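Local structure of conserved hypothetical protein (Pseudomonas aeruginosa PAO1, 1TE5) at residues 22-36 with 49-61. The protein probably acts as a class-II glutamine amidotransferase of the Ntn type, releasing ammonia from glutamine for transfer to an acceptor that is not known. Residues are numbered along the deposited sequence; the frame is centred on the assembly and turned at random.
Sequences LMQRGGGTGPHRDGW and FQDPLASVDSEVA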
ATOM      1  N   LEU A  22     -14.936  -7.189 -18.118  1.00 29.12           N
ATOM      2  CA  LEU A  22     -14.555  -8.316 -18.965  1.00 34.37           C
ATOM      3  C   LEU A  22     -15.602  -8.628 -20.048  1.00 35.90           C
ATOM      4  O   LEU A  22     -16.804  -8.398 -19.853  1.00 36.85           O
ATOM      5  CB  LEU A  22     -14.359  -9.558 -18.093  1.00 32.99           C
ATOM      6  CG  LEU A  22     -13.387  -9.434 -16.928  1.00 33.39           C
ATOM      7  CD1 LEU A  22     -13.549 -10.614 -16.009  1.00 34.75           C
ATOM      8  CD2 LEU A  22     -11.980  -9.354 -17.465  1.00 36.87           C
ATOM      9  N   MET A  23     -15.144  -9.154 -21.182  1.00 39.63           N
ATOM     10  CA  MET A  23     -16.040  -9.523 -22.278  1.00 48.43           C
ATOM     11  C   MET A  23     -15.382 -10.494 -23.251  1.00 52.10           C
ATOM     12  O   MET A  23     -14.159 -10.573 -23.327  1.00 52.96           O
ATOM     13  CB  MET A  23     -16.528  -8.283 -23.045  1.00 49.86           C
ATOM     14  CG  MET A  23     -15.460  -7.540 -23.841  1.00 55.87           C
ATOM     15  SD  MET A  23     -16.156  -6.223 -24.884  1.00 63.31           S
ATOM     16  CE  MET A  23     -15.928  -6.916 -26.528  1.00 61.59           C
ATOM     17  N   GLN A  24     -16.202 -11.238 -23.990  1.00 57.94           N
ATOM     18  CA  GLN A  24     -15.697 -12.185 -24.988  1.00 63.10           C
ATOM     19  C   GLN A  24     -15.270 -11.391 -26.234  1.00 65.29           C
ATOM     20  O   GLN A  24     -16.112 -10.791 -26.909  1.00 66.25           O
ATOM     21  CB  GLN A  24     -16.790 -13.199 -25.338  1.00 65.81           C
ATOM     22  CG  GLN A  24     -17.341 -13.965 -24.127  1.00 69.39           C
ATOM     23  CD  GLN A  24     -16.344 -14.965 -23.532  1.00 73.05           C
ATOM     24  OE1 GLN A  24     -15.206 -14.615 -23.198  1.00 78.57           O
ATOM     25  NE2 GLN A  24     -16.776 -16.218 -23.394  1.00 71.62           N
ATOM     26  N   ARG A  25     -13.971 -11.386 -26.533  1.00 68.39           N
ATOM     27  CA  ARG A  25     -13.451 -10.624 -27.675  1.00 71.59           C
ATOM     28  C   ARG A  25     -12.612 -11.392 -28.707  1.00 73.44           C
ATOM     29  O   ARG A  25     -12.664 -12.624 -28.796  1.00 73.40           O
ATOM     30  CB  ARG A  25     -12.653  -9.415 -27.164  1.00 71.72           C
ATOM     31  CG  ARG A  25     -11.546  -9.756 -26.161  1.00 71.89           C
ATOM     32  CD  ARG A  25     -10.730  -8.520 -25.773  1.00 73.25           C
ATOM     33  NE  ARG A  25     -11.568  -7.448 -25.239  1.00 73.86           N
ATOM     34  CZ  ARG A  25     -12.003  -6.405 -25.948  1.00 73.53           C
ATOM     35  NH1 ARG A  25     -12.768  -5.484 -25.375  1.00 72.32           N
ATOM     36  NH2 ARG A  25     -11.677  -6.276 -27.231  1.00 73.28           N
ATOM     37  N   GLY A  26     -11.875 -10.630 -29.517  1.00 75.50           N
ATOM     38  CA  GLY A  26     -11.020 -11.206 -30.541  1.00 77.38           C
ATOM     39  C   GLY A  26      -9.623 -11.494 -30.016  1.00 78.82           C
ATOM     40  O   GLY A  26      -8.832 -12.173 -30.681  1.00 78.69           O
ATOM     41  N   GLY A  27      -9.314 -10.968 -28.831  1.00 79.01           N
ATOM     42  CA  GLY A  27      -8.008 -11.188 -28.234  1.00 78.27           C
ATOM     43  C   GLY A  27      -7.524 -10.038 -27.364  1.00 77.52           C
ATOM     44  O   GLY A  27      -7.334  -8.918 -27.847  1.00 77.34           O
ATOM     45  N   GLY A  28      -7.324 -10.316 -26.078  1.00 77.06           N
ATOM     46  CA  GLY A  28      -6.853  -9.289 -25.161  1.00 75.41           C
ATOM     47  C   GLY A  28      -7.338  -9.484 -23.737  1.00 74.62           C
ATOM     48  O   GLY A  28      -6.639 -10.066 -22.899  1.00 73.75           O
ATOM     49  N   THR A  29      -8.544  -9.002 -23.472  1.00 73.02           N
ATOM     50  CA  THR A  29      -9.146  -9.117 -22.151  1.00 71.92           C
ATOM     51  C   THR A  29     -10.489  -9.840 -22.285  1.00 71.06           C
ATOM     52  O   THR A  29     -11.559  -9.219 -22.201  1.00 70.68           O
ATOM     53  CB  THR A  29      -9.327  -7.713 -21.516  1.00 71.82           C
ATOM     54  OG1 THR A  29      -8.066  -7.023 -21.526  1.00 71.04           O
ATOM     55  CG2 THR A  29      -9.829  -7.819 -20.074  1.00 71.84           C
ATOM     56  N   GLY A  30     -10.408 -11.145 -22.566  1.00 69.31           N
ATOM     57  CA  GLY A  30     -11.598 -11.970 -22.726  1.00 67.31           C
ATOM     58  C   GLY A  30     -12.153 -12.466 -21.399  1.00 65.26           C
ATOM     59  O   GLY A  30     -12.682 -11.679 -20.609  1.00 65.96           O
ATOM     60  N   PRO A  31     -12.082 -13.780 -21.130  1.00 62.52           N
ATOM     61  CA  PRO A  31     -12.602 -14.273 -19.861  1.00 59.39           C
ATOM     62  C   PRO A  31     -11.678 -13.775 -18.736  1.00 55.81           C
ATOM     63  O   PRO A  31     -12.106 -13.593 -17.602  1.00 59.12           O
ATOM     64  CB  PRO A  31     -12.548 -15.791 -20.046  1.00 60.47           C
ATOM     65  CG  PRO A  31     -11.352 -15.969 -20.913  1.00 58.96           C
ATOM     66  CD  PRO A  31     -11.549 -14.885 -21.943  1.00 62.17           C
ATOM     67  N   HIS A  32     -10.434 -13.444 -19.086  1.00 52.22           N
ATOM     68  CA  HIS A  32      -9.457 -12.961 -18.097  1.00 50.08           C
ATOM     69  C   HIS A  32      -9.062 -11.488 -18.278  1.00 46.83           C
ATOM     70  O   HIS A  32      -9.412 -10.862 -19.274  1.00 48.47           O
ATOM     71  CB  HIS A  32      -8.188 -13.798 -18.179  1.00 50.98           C
ATOM     72  CG  HIS A  32      -7.256 -13.348 -19.255  1.00 52.71           C
ATOM     73  ND1 HIS A  32      -7.678 -13.094 -20.544  1.00 54.33           N
ATOM     74  CD2 HIS A  32      -5.939 -13.045 -19.225  1.00 54.89           C
ATOM     75  CE1 HIS A  32      -6.659 -12.647 -21.256  1.00 55.80           C
ATOM     76  NE2 HIS A  32      -5.592 -12.610 -20.479  1.00 55.92           N
ATOM     77  N   ARG A  33      -8.245 -10.993 -17.350  1.00 42.69           N
ATOM     78  CA  ARG A  33      -7.732  -9.620 -17.347  1.00 41.18           C
ATOM     79  C   ARG A  33      -6.263  -9.603 -16.940  1.00 38.25           C
ATOM     80  O   ARG A  33      -5.862 -10.296 -16.011  1.00 40.15           O
ATOM     81  CB  ARG A  33      -8.505  -8.744 -16.351  1.00 42.47           C
ATOM     82  CG  ARG A  33      -8.003  -7.309 -16.269  1.00 43.13           C
ATOM     83  CD  ARG A  33      -8.659  -6.559 -15.120  1.00 43.32           C
ATOM     84  NE  ARG A  33     -10.114  -6.607 -15.203  1.00 45.32           N
ATOM     85  CZ  ARG A  33     -10.847  -5.830 -15.993  1.00 41.04           C
ATOM     86  NH1 ARG A  33     -12.162  -5.957 -16.012  1.00 39.53           N
ATOM     87  NH2 ARG A  33     -10.262  -4.918 -16.753  1.00 45.46           N
ATOM     88  N   ASP A  34      -5.460  -8.839 -17.669  1.00 36.48           N
ATOM     89  CA  ASP A  34      -4.042  -8.723 -17.364  1.00 37.77           C
ATOM     90  C   ASP A  34      -3.811  -7.864 -16.128  1.00 37.02           C
ATOM     91  O   ASP A  34      -4.493  -6.866 -15.908  1.00 40.81           O
ATOM     92  CB  ASP A  34      -3.274  -8.113 -18.539  1.00 40.55           C
ATOM     93  CG  ASP A  34      -2.794  -9.147 -19.538  1.00 40.68           C
ATOM     94  OD1 ASP A  34      -2.379  -8.741 -20.642  1.00 44.24           O
ATOM     95  OD2 ASP A  34      -2.809 -10.355 -19.226  1.00 37.08           O
ATOM     96  N   GLY A  35      -2.791  -8.234 -15.368  1.00 32.43           N
ATOM     97  CA  GLY A  35      -2.431  -7.512 -14.148  1.00 32.47           C
ATOM     98  C   GLY A  35      -2.227  -6.008 -14.275  1.00 30.21           C
ATOM     99  O   GLY A  35      -1.762  -5.516 -15.310  1.00 29.14           O
ATOM    100  N   TRP A  36      -2.572  -5.271 -13.225  1.00 26.60           N
ATOM    101  CA  TRP A  36      -2.450  -3.817 -13.249  1.00 26.18           C
ATOM    102  C   TRP A  36      -2.050  -3.247 -11.893  1.00 26.36           C
ATOM    103  O   TRP A  36      -2.124  -3.929 -10.875  1.00 25.10           O
ATOM    104  CB  TRP A  36      -3.781  -3.198 -13.689  1.00 29.75           C
ATOM    105  CG  TRP A  36      -4.911  -3.592 -12.799  1.00 28.23           C
ATOM    106  CD1 TRP A  36      -5.598  -4.775 -12.820  1.00 27.53           C
ATOM    107  CD2 TRP A  36      -5.435  -2.845 -11.694  1.00 27.78           C
ATOM    108  NE1 TRP A  36      -6.510  -4.813 -11.793  1.00 29.27           N
ATOM    109  CE2 TRP A  36      -6.432  -3.643 -11.085  1.00 27.56           C
ATOM    110  CE3 TRP A  36      -5.158  -1.582 -11.157  1.00 24.99           C
ATOM    111  CZ2 TRP A  36      -7.145  -3.223  -9.967  1.00 29.46           C
ATOM    112  CZ3 TRP A  36      -5.866  -1.167 -10.046  1.00 19.94           C
ATOM    113  CH2 TRP A  36      -6.851  -1.987  -9.463  1.00 24.91           C
ATOM    114  N   PHE A  49      -3.362   0.377  -5.411  1.00 20.46           N
ATOM    115  CA  PHE A  49      -4.408  -0.551  -5.814  1.00 22.71           C
ATOM    116  C   PHE A  49      -3.761  -1.361  -6.925  1.00 22.99           C
ATOM    117  O   PHE A  49      -3.300  -0.795  -7.919  1.00 24.78           O
ATOM    118  CB  PHE A  49      -5.619   0.192  -6.381  1.00 22.25           C
ATOM    119  CG  PHE A  49      -6.197   1.234  -5.460  1.00 23.76           C
ATOM    120  CD1 PHE A  49      -5.783   2.565  -5.540  1.00 25.30           C
ATOM    121  CD2 PHE A  49      -7.172   0.892  -4.521  1.00 23.90           C
ATOM    122  CE1 PHE A  49      -6.329   3.537  -4.702  1.00 27.12           C
ATOM    123  CE2 PHE A  49      -7.724   1.863  -3.676  1.00 25.53           C
ATOM    124  CZ  PHE A  49      -7.296   3.189  -3.772  1.00 24.93           C
ATOM    125  N   GLN A  50      -3.687  -2.674  -6.750  1.00 26.00           N
ATOM    126  CA  GLN A  50      -3.075  -3.535  -7.759  1.00 22.13           C
ATOM    127  C   GLN A  50      -3.692  -4.927  -7.751  1.00 24.86           C
ATOM    128  O   GLN A  50      -4.286  -5.351  -6.762  1.00 24.83           O
ATOM    129  CB  GLN A  50      -1.569  -3.637  -7.530  1.00 17.42           C
ATOM    130  CG  GLN A  50      -1.188  -4.475  -6.344  1.00 23.25           C
ATOM    131  CD  GLN A  50       0.200  -4.189  -5.839  1.00 21.24           C
ATOM    132  OE1 GLN A  50       1.133  -4.029  -6.618  1.00 27.49           O
ATOM    133  NE2 GLN A  50       0.341  -4.112  -4.520  1.00 19.99           N
ATOM    134  N   ASP A  51      -3.475  -5.670  -8.824  1.00 25.81           N
ATOM    135  CA  ASP A  51      -4.059  -6.994  -8.947  1.00 25.02           C
ATOM    136  C   ASP A  51      -3.355  -7.770 -10.041  1.00 23.44           C
ATOM    137  O   ASP A  51      -3.105  -7.240 -11.114  1.00 23.30           O
ATOM    138  CB  ASP A  51      -5.535  -6.841  -9.329  1.00 25.13           C
ATOM    139  CG  ASP A  51      -6.404  -7.971  -8.810  1.00 26.20           C
ATOM    140  OD1 ASP A  51      -7.396  -8.295  -9.492  1.00 29.39           O
ATOM    141  OD2 ASP A  51      -6.134  -8.509  -7.712  1.00 32.79           O
ATOM    142  N   PRO A  52      -2.952  -9.018  -9.754  1.00 24.98           N
ATOM    143  CA  PRO A  52      -2.278  -9.823 -10.777  1.00 27.90           C
ATOM    144  C   PRO A  52      -3.338 -10.350 -11.741  1.00 29.07           C
ATOM    145  O   PRO A  52      -4.486  -9.899 -11.698  1.00 28.74           O
ATOM    146  CB  PRO A  52      -1.656 -10.951  -9.958  1.00 25.76           C
ATOM    147  CG  PRO A  52      -2.631 -11.131  -8.850  1.00 28.33           C
ATOM    148  CD  PRO A  52      -2.953  -9.711  -8.457  1.00 22.74           C
ATOM    149  N   LEU A  53      -2.966 -11.314 -12.579  1.00 29.91           N
ATOM    150  CA  LEU A  53      -3.876 -11.908 -13.545  1.00 29.23           C
ATOM    151  C   LEU A  53      -5.197 -12.275 -12.853  1.00 25.56           C
ATOM    152  O   LEU A  53      -5.188 -12.867 -11.774  1.00 27.34           O
ATOM    153  CB  LEU A  53      -3.223 -13.113 -14.211  1.00 34.26           C
ATOM    154  CG  LEU A  53      -3.943 -13.766 -15.383  1.00 35.11           C
ATOM    155  CD1 LEU A  53      -4.172 -12.746 -16.472  1.00 36.72           C
ATOM    156  CD2 LEU A  53      -3.112 -14.921 -15.898  1.00 37.30           C
ATOM    157  N   ALA A  54      -6.346 -11.919 -13.470  1.00 23.97           N
ATOM    158  CA  ALA A  54      -7.702 -12.167 -12.980  1.00 27.07           C
ATOM    159  C   ALA A  54      -8.737 -12.682 -13.989  1.00 24.38           C
ATOM    160  O   ALA A  54      -8.817 -12.190 -15.110  1.00 29.82           O
ATOM    161  CB  ALA A  54      -8.235 -10.969 -12.196  1.00 22.26           C
ATOM    162  N   SER A  55      -9.525 -13.677 -13.584  1.00 27.52           N
ATOM    163  CA  SER A  55     -10.560 -14.251 -14.455  1.00 29.19           C
ATOM    164  C   SER A  55     -11.926 -13.739 -14.111  1.00 28.74           C
ATOM    165  O   SER A  55     -12.942 -14.188 -14.633  1.00 29.34           O
ATOM    166  CB  SER A  55     -10.447 -15.759 -14.597  1.00 30.24           C
ATOM    167  OG  SER A  55      -9.248 -16.244 -15.194  1.00 37.90           O
ATOM    168  N   VAL A  56     -11.918 -12.768 -13.170  1.00 28.84           N
ATOM    169  CA  VAL A  56     -13.145 -12.158 -12.690  1.00 29.20           C
ATOM    170  C   VAL A  56     -12.907 -10.651 -12.507  1.00 29.69           C
ATOM    171  O   VAL A  56     -11.760 -10.186 -12.573  1.00 28.48           O
ATOM    172  CB  VAL A  56     -13.428 -12.836 -11.309  1.00 27.75           C
ATOM    173  CG1 VAL A  56     -14.089 -11.892 -10.328  1.00 29.85           C
ATOM    174  CG2 VAL A  56     -14.285 -14.073 -11.505  1.00 29.53           C
ATOM    175  N   ASP A  57     -13.986  -9.879 -12.382  1.00 29.00           N
ATOM    176  CA  ASP A  57     -13.864  -8.440 -12.133  1.00 29.52           C
ATOM    177  C   ASP A  57     -13.730  -8.318 -10.610  1.00 27.40           C
ATOM    178  O   ASP A  57     -14.729  -8.328  -9.889  1.00 29.50           O
ATOM    179  CB  ASP A  57     -15.105  -7.680 -12.635  1.00 30.23           C
ATOM    180  CG  ASP A  57     -14.893  -7.048 -14.008  1.00 30.56           C
ATOM    181  OD1 ASP A  57     -15.624  -7.403 -14.956  1.00 33.01           O
ATOM    182  OD2 ASP A  57     -13.997  -6.187 -14.134  1.00 34.02           O
ATOM    183  N   SER A  58     -12.491  -8.257 -10.129  1.00 27.38           N
ATOM    184  CA  SER A  58     -12.208  -8.185  -8.695  1.00 27.83           C
ATOM    185  C   SER A  58     -12.677  -6.934  -7.942  1.00 26.74           C
ATOM    186  O   SER A  58     -13.113  -5.954  -8.549  1.00 22.34           O
ATOM    187  CB  SER A  58     -10.719  -8.428  -8.443  1.00 29.28           C
ATOM    188  OG  SER A  58      -9.929  -7.425  -9.054  1.00 32.38           O
ATOM    189  N   GLU A  59     -12.614  -7.010  -6.609  1.00 27.78           N
ATOM    190  CA  GLU A  59     -13.023  -5.915  -5.729  1.00 26.72           C
ATOM    191  C   GLU A  59     -12.022  -4.762  -5.780  1.00 23.50           C
ATOM    192  O   GLU A  59     -12.395  -3.607  -5.605  1.00 24.54           O
ATOM    193  CB  GLU A  59     -13.161  -6.413  -4.286  1.00 31.38           C
ATOM    194  CG  GLU A  59     -14.041  -5.528  -3.398  1.00 38.91           C
ATOM    195  CD  GLU A  59     -15.523  -5.633  -3.744  1.00 44.84           C
ATOM    196  OE1 GLU A  59     -16.054  -6.775  -3.735  1.00 45.53           O
ATOM    197  OE2 GLU A  59     -16.152  -4.578  -4.019  1.00 43.97           O
ATOM    198  N   VAL A  60     -10.743  -5.093  -5.945  1.00 21.77           N
ATOM    199  CA  VAL A  60      -9.685  -4.084  -6.044  1.00 21.42           C
ATOM    200  C   VAL A  60      -9.831  -3.304  -7.356  1.00 20.69           C
ATOM    201  O   VAL A  60      -9.496  -2.122  -7.437  1.00 23.45           O
ATOM    202  CB  VAL A  60      -8.288  -4.739  -5.975  1.00 23.00           C
ATOM    203  CG1 VAL A  60      -8.144  -5.780  -7.050  1.00 21.24           C
ATOM    204  CG2 VAL A  60      -7.193  -3.687  -6.101  1.00 29.68           C
ATOM    205  N   ALA A  61     -10.320  -3.996  -8.382  1.00 20.07           N
ATOM    206  CA  ALA A  61     -10.553  -3.416  -9.696  1.00 22.65           C
ATOM    207  C   ALA A  61     -11.738  -2.460  -9.616  1.00 22.46           C
ATOM    208  O   ALA A  61     -11.841  -1.506 -10.386  1.00 29.25           O
ATOM    209  CB  ALA A  61     -10.819  -4.515 -10.695  1.00 18.56           C
TER
HETATM  210  O   HOH W   1     -10.920  -7.680 -12.279  1.00 24.10           O
HETATM  211  O   HOH W   2      -5.864  -8.327 -13.286  1.00 27.18           O
HETATM  212  O   HOH W   3      -7.899  -7.374 -11.890  1.00 28.54           O
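Asp51 OD1, next to the Trp36 indole, takes two hydrogen bonds. Ser58 OG donates to Asp51 OD1 at 2.7 Å, reaching it from above the carboxylate plane (54° out of it). Water 3 donates to Asp51 OD1 at 2.6 Å and accepts the N-H of Trp36 NE1 at 2.9 Å, lying at the edge of the indole in its plane. The other oxygen, Asp51 OD2, pairs with Arg47 of the second subunit. The indole CG sits between the backbone N and the carbonyl carbon (chi1 58°); together with chi2, this turns one ring face, near its rim, to Gln50 CA and Asp51 N. Its far edge runs into the start of helix 59-66, with Trp36 CH2 3.3 Å from Val60 O and also touching Val60 CG2, while CZ2 packs on Ala61. Along the backbone, Trp36 and Asp51 form a hydrogen-bonded antiparallel pair of the hairpin of strands 35-42 and 45-51. A single further bridge joins Arg33 to Ala54, with Ala54 N donating to Arg33 O at 3.1 Å. Near it, Leu53 CD1 meets the edge of the His32 ring at CD2 (3.3 Å).

Further along, Asp57 splits its carboxylate between two partners. Asp57 OD2 makes a salt bridge to Arg33 NH1 at 2.6 Å, bent and weak as a hydrogen bond, with the guanidinium and carboxylate planes 45° apart; Asp57 OD1 takes the N-H of Leu22 N at 3.2 Å on its syn side. Water 1 ties Arg33 NE to Val56 O and Ser58 N. Asp51 probably stays ionised beside Arg47 of the other subunit, linking the Trp36 packing to the dimer interface, while Asp57 ties the base of the poorly ordered 24-30 loop to the loop of residues 52-58.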